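Local structure of glycosyl hydrolase (Bacteroides ovatus, 3QC2) at residues F37-P40 with L41-D44; M329-F332 with K333-W336. The protein is a member of a superfamily of sugar-processing enzymes built on a five-bladed beta-propeller. All blocks are in the same frame, centred on the assembly; numbering follows the deposited sequence.

Contact 1: residues F37-P40 with L41-D44; sequences FYCP and LTKD
The backbone of C39 faces both K43 and D44, which fits a G1 beta bulge at the turn between strands 37-39 and 44-46. C39 O accepts from K43 N at 2.8 Å, a bond bent at the hydrogen that closes a five-residue alpha-turn. One residue further on, C39 N donates to D44 O in a long bond of 3.2 Å. The side chain adds a third bond: T42 N points at C39 SG across 3.4 Å, and at 161° it is straighter than the other two. A cysteine suits this buried corner, its sulfur being small yet able to take an N-H. C39 SG sits anti to the backbone N (chi1 178°), which sets it beside its own carbonyl carbon, facing T42; T42 OG1 also comes close, at 3.1 Å, and L41 CB adds apolar cover.

The tyrosine lies across the chain at the bulge. Y38 OH ends 3.5 Å from K43 CA, and Y38 CE1 is 3.7 Å from D44 N, so the ring meets the peptide joining K43 to D44 obliquely.

Backbone shape underlies these contacts. P40, with its ring-locked phi, starts a run of right-handed helical residues through L41 and T42. K43 then takes the left-handed conformation of the bulge's first position, most often held by glycine; lysine can adopt it at some cost, and its long chain can run out to solvent. Outward, L41 and T42 pack on W117, and C39 and F37 on R85, while F37 pairs by backbone bonds with I46. These contacts join the small hairpin to strand 84-91 and to the loop carrying W117. The K43 chain bends at chi2 (-74°) and then runs outward past P40, with K43 CD 3.6 Å from P40 O.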
loop_
_atom_site.group_PDB
_atom_site.type_symbol
_atom_site.label_atom_id
_atom_site.label_comp_id
_atom_site.label_asym_id
_atom_site.label_seq_id
_atom_site.Cartn_x
_atom_site.Cartn_y
_atom_site.Cartn_z
ATOM N N PHE A 37 -4.398 12.516 21.312
ATOM C CA PHE A 37 -4.248 13.551 20.285
ATOM C C PHE A 37 -5.473 14.472 20.291
ATOM O O PHE A 37 -6.608 13.995 20.372
ATOM C CB PHE A 37 -4.071 12.884 18.914
ATOM C CG PHE A 37 -4.371 13.786 17.735
ATOM C CD1 PHE A 37 -3.554 14.873 17.440
ATOM C CD2 PHE A 37 -5.449 13.517 16.898
ATOM C CE1 PHE A 37 -3.823 15.692 16.336
ATOM C CE2 PHE A 37 -5.725 14.336 15.791
ATOM C CZ PHE A 37 -4.914 15.418 15.516
ATOM N N TYR A 38 -5.241 15.791 20.227
ATOM C CA TYR A 38 -6.344 16.748 20.163
ATOM C C TYR A 38 -6.807 16.895 18.708
ATOM O O TYR A 38 -6.142 17.568 17.885
ATOM C CB TYR A 38 -5.956 18.112 20.725
ATOM C CG TYR A 38 -7.135 19.075 20.754
ATOM C CD1 TYR A 38 -8.014 19.095 21.839
ATOM C CD2 TYR A 38 -7.385 19.945 19.683
ATOM C CE1 TYR A 38 -9.107 19.966 21.868
ATOM C CE2 TYR A 38 -8.474 20.822 19.704
ATOM C CZ TYR A 38 -9.331 20.828 20.794
ATOM O OH TYR A 38 -10.400 21.688 20.814
ATOM N N CYS A 39 -7.936 16.261 18.393
ATOM C CA CYS A 39 -8.506 16.318 17.054
ATOM C C CYS A 39 -9.207 17.665 16.857
ATOM O O CYS A 39 -10.165 17.971 17.572
ATOM C CB CYS A 39 -9.495 15.176 16.844
ATOM S SG CYS A 39 -10.288 15.192 15.253
ATOM N N PRO A 40 -8.735 18.471 15.877
ATOM C CA PRO A 40 -9.311 19.796 15.636
ATOM C C PRO A 40 -10.775 19.775 15.148
ATOM O O PRO A 40 -11.486 20.771 15.316
ATOM C CB PRO A 40 -8.384 20.392 14.562
ATOM C CG PRO A 40 -7.787 19.233 13.890
ATOM C CD PRO A 40 -7.687 18.143 14.894
ATOM N N LEU A 41 -11.205 18.656 14.548
ATOM C CA LEU A 41 -12.582 18.508 14.062
ATOM C C LEU A 41 -13.509 17.989 15.170
ATOM O O LEU A 41 -14.647 18.437 15.283
ATOM C CB LEU A 41 -12.635 17.587 12.836
ATOM C CG LEU A 41 -11.917 18.104 11.583
ATOM C CD1 LEU A 41 -12.035 17.098 10.452
ATOM C CD2 LEU A 41 -12.483 19.457 11.151
ATOM N N THR A 42 -13.014 17.045 15.981
ATOM C CA THR A 42 -13.797 16.512 17.109
ATOM C C THR A 42 -13.837 17.535 18.273
ATOM O O THR A 42 -14.760 17.514 19.083
ATOM C CB THR A 42 -13.209 15.186 17.639
ATOM O OG1 THR A 42 -12.939 14.303 16.551
ATOM C CG2 THR A 42 -14.173 14.510 18.620
ATOM N N LYS A 43 -12.825 18.423 18.330
ATOM C CA LYS A 43 -12.684 19.433 19.411
ATOM C C LYS A 43 -12.437 18.755 20.779
ATOM O O LYS A 43 -12.881 19.256 21.814
ATOM C CB LYS A 43 -13.929 20.349 19.506
ATOM C CG LYS A 43 -14.280 21.127 18.236
ATOM C CD LYS A 43 -13.319 22.285 17.973
ATOM C CE LYS A 43 -13.853 23.176 16.824
ATOM N NZ LYS A 43 -13.077 24.441 16.650
ATOM N N ASP A 44 -11.730 17.627 20.778
ATOM C CA ASP A 44 -11.455 16.895 22.030
ATOM C C ASP A 44 -10.295 15.917 21.853
ATOM O O ASP A 44 -9.968 15.545 20.740
ATOM C CB ASP A 44 -12.719 16.126 22.479
ATOM C CG ASP A 44 -12.641 15.644 23.940
ATOM O OD1 ASP A 44 -12.096 16.388 24.800
ATOM O OD2 ASP A 44 -13.148 14.534 24.221
#

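Contact 2: residues M329-F332 with K333-W336; sequences MVYF and KNKW
F332 and K335 close a two-residue type I' beta hairpin, the tight link between strands 324-332 and 335-342 of a three-stranded antiparallel sheet, as fits a propeller blade. Two backbone bonds join this hydrogen-bonded pair. F332 N reaches K335 O at 2.9 Å and nearly straight, whereas K335 N reaches F332 O at 3.2 Å, the longer of the two. K333 and N334 at the corners of the turn both have left-handed backbone conformations; asparagine accepts that shape more readily than most residues other than glycine. Lysine is less usual there, but at this exposed position its charged end can lead outward while its aliphatic part covers F332. Weaker CA-H...O contacts, from Y331 CA to K335 O and from W336 CA to V330 O, knit the strands between the regular bonds.

Aromatic contacts gather at the neighbouring non-hydrogen-bonded pair, Y331 and W336. Y331 CB makes a CH-pi contact 3.7 Å from the centroid of the W336 six-membered ring, almost on its normal. The tyrosine ring then leans across the indole, its plane 37° from that of the five-membered ring, and continues over the turn until Y331 OH lies 3.6 Å from N334 CA. On the opposite face of the indole sits selenomethionine M329. Its extended chain carries CE to 3.6 Å from W336 CE3, with SE obliquely placed in a Met-aromatic contact. The large flat tryptophan is thus covered from both sides, and F16 adds an edge-to-face ring.

Apolar packing dominates the other side of the hairpin, where V330 and F332 rest on I65 and on strand 52-61. With CG anti to its backbone N (chi1 -175°), F332 runs beside the K333 chain, whose CG hangs over one ring face, 4.1 Å from the F332 centroid.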
loop_
_atom_site.group_PDB
_atom_site.type_symbol
_atom_site.label_atom_id
_atom_site.label_comp_id
_atom_site.label_asym_id
_atom_site.label_seq_id
_atom_site.Cartn_x
_atom_site.Cartn_y
_atom_site.Cartn_z
HETATM N N MSE A 329 7.619 -0.674 1.172
HETATM C CA MSE A 329 8.776 -1.430 0.718
HETATM C C MSE A 329 10.002 -0.514 0.594
HETATM O O MSE A 329 9.932 0.534 -0.042
HETATM C CB MSE A 329 8.426 -2.064 -0.622
HETATM C CG MSE A 329 9.369 -3.091 -1.126
HETATM SE SE MSE A 329 8.583 -3.990 -2.699
HETATM C CE MSE A 329 10.129 -5.068 -3.160
ATOM N N VAL A 330 11.119 -0.915 1.201
ATOM C CA VAL A 330 12.324 -0.095 1.190
ATOM C C VAL A 330 13.590 -0.906 0.933
ATOM O O VAL A 330 13.810 -1.936 1.553
ATOM C CB VAL A 330 12.516 0.655 2.552
ATOM C CG1 VAL A 330 13.645 1.656 2.442
ATOM C CG2 VAL A 330 11.223 1.371 2.996
ATOM N N TYR A 331 14.419 -0.425 0.007
ATOM C CA TYR A 331 15.710 -1.041 -0.266
ATOM C C TYR A 331 16.659 -0.367 0.702
ATOM O O TYR A 331 16.964 0.820 0.563
ATOM C CB TYR A 331 16.126 -0.816 -1.712
ATOM C CG TYR A 331 17.395 -1.532 -2.109
ATOM C CD1 TYR A 331 17.504 -2.911 -1.974
ATOM C CD2 TYR A 331 18.470 -0.841 -2.679
ATOM C CE1 TYR A 331 18.658 -3.580 -2.354
ATOM C CE2 TYR A 331 19.619 -1.503 -3.070
ATOM C CZ TYR A 331 19.707 -2.872 -2.904
ATOM O OH TYR A 331 20.845 -3.544 -3.280
ATOM N N PHE A 332 17.118 -1.124 1.691
ATOM C CA PHE A 332 17.933 -0.576 2.766
ATOM C C PHE A 332 19.051 -1.526 3.113
ATOM O O PHE A 332 18.809 -2.689 3.396
ATOM C CB PHE A 332 17.015 -0.339 3.980
ATOM C CG PHE A 332 17.681 0.346 5.148
ATOM C CD1 PHE A 332 18.017 1.710 5.083
ATOM C CD2 PHE A 332 17.918 -0.345 6.337
ATOM C CE1 PHE A 332 18.606 2.348 6.163
ATOM C CE2 PHE A 332 18.513 0.298 7.436
ATOM C CZ PHE A 332 18.853 1.639 7.349
ATOM N N LYS A 333 20.285 -1.018 3.081
ATOM C CA LYS A 333 21.475 -1.822 3.385
ATOM C C LYS A 333 21.510 -3.115 2.563
ATOM O O LYS A 333 21.680 -4.203 3.102
ATOM C CB LYS A 333 21.561 -2.108 4.893
ATOM C CG LYS A 333 21.850 -0.850 5.725
ATOM C CD LYS A 333 21.949 -1.156 7.212
ATOM C CE LYS A 333 22.549 0.043 7.989
ATOM N NZ LYS A 333 22.618 -0.202 9.482
ATOM N N ASN A 334 21.317 -2.956 1.245
ATOM C CA ASN A 334 21.354 -4.061 0.258
ATOM C C ASN A 334 20.291 -5.196 0.428
ATOM O O ASN A 334 20.467 -6.297 -0.098
ATOM C CB ASN A 334 22.775 -4.645 0.185
ATOM C CG ASN A 334 23.823 -3.578 -0.148
ATOM O OD1 ASN A 334 23.540 -2.610 -0.874
ATOM N ND2 ASN A 334 25.025 -3.748 0.376
ATOM N N LYS A 335 19.202 -4.903 1.143
ATOM C CA LYS A 335 18.097 -5.870 1.339
ATOM C C LYS A 335 16.783 -5.154 1.178
ATOM O O LYS A 335 16.718 -3.932 1.314
ATOM C CB LYS A 335 18.153 -6.527 2.720
ATOM C CG LYS A 335 19.385 -7.400 2.964
ATOM C CD LYS A 335 19.323 -8.062 4.351
ATOM C CE LYS A 335 20.658 -8.727 4.731
ATOM N NZ LYS A 335 20.610 -9.344 6.095
ATOM N N TRP A 336 15.731 -5.915 0.880
ATOM C CA TRP A 336 14.393 -5.349 0.705
ATOM C C TRP A 336 13.496 -5.613 1.928
ATOM O O TRP A 336 13.277 -6.767 2.326
ATOM C CB TRP A 336 13.729 -5.904 -0.551
ATOM C CG TRP A 336 14.277 -5.367 -1.844
ATOM C CD1 TRP A 336 15.211 -5.952 -2.648
ATOM C CD2 TRP A 336 13.901 -4.155 -2.488
ATOM N NE1 TRP A 336 15.441 -5.179 -3.746
ATOM C CE2 TRP A 336 14.651 -4.065 -3.677
ATOM C CE3 TRP A 336 13.002 -3.127 -2.177
ATOM C CZ2 TRP A 336 14.528 -2.991 -4.564
ATOM C CZ3 TRP A 336 12.879 -2.052 -3.061
ATOM C CH2 TRP A 336 13.636 -1.999 -4.240
#

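How the contacts relate
Contacts 1 and 2 are both tight reversals between antiparallel strands, but they lie far apart in the same chain: their centres are 37 Å from each other, their nearest atoms about 25 Å, and they do not touch. Residues 37-44 form a surface turn, centred 27 Å from the centre of the chain, in which a bulge-like pattern and a cysteine sulfur accompany the reversal. Residues 329-336, centred 17 Å from it, are partly buried and rely more on aromatic packing. The side chain of W336 is about 6 Å from a bound di(hydroxyethyl)ether molecule, probably a crystallisation component, so this proximity alone does not establish a functional pocket.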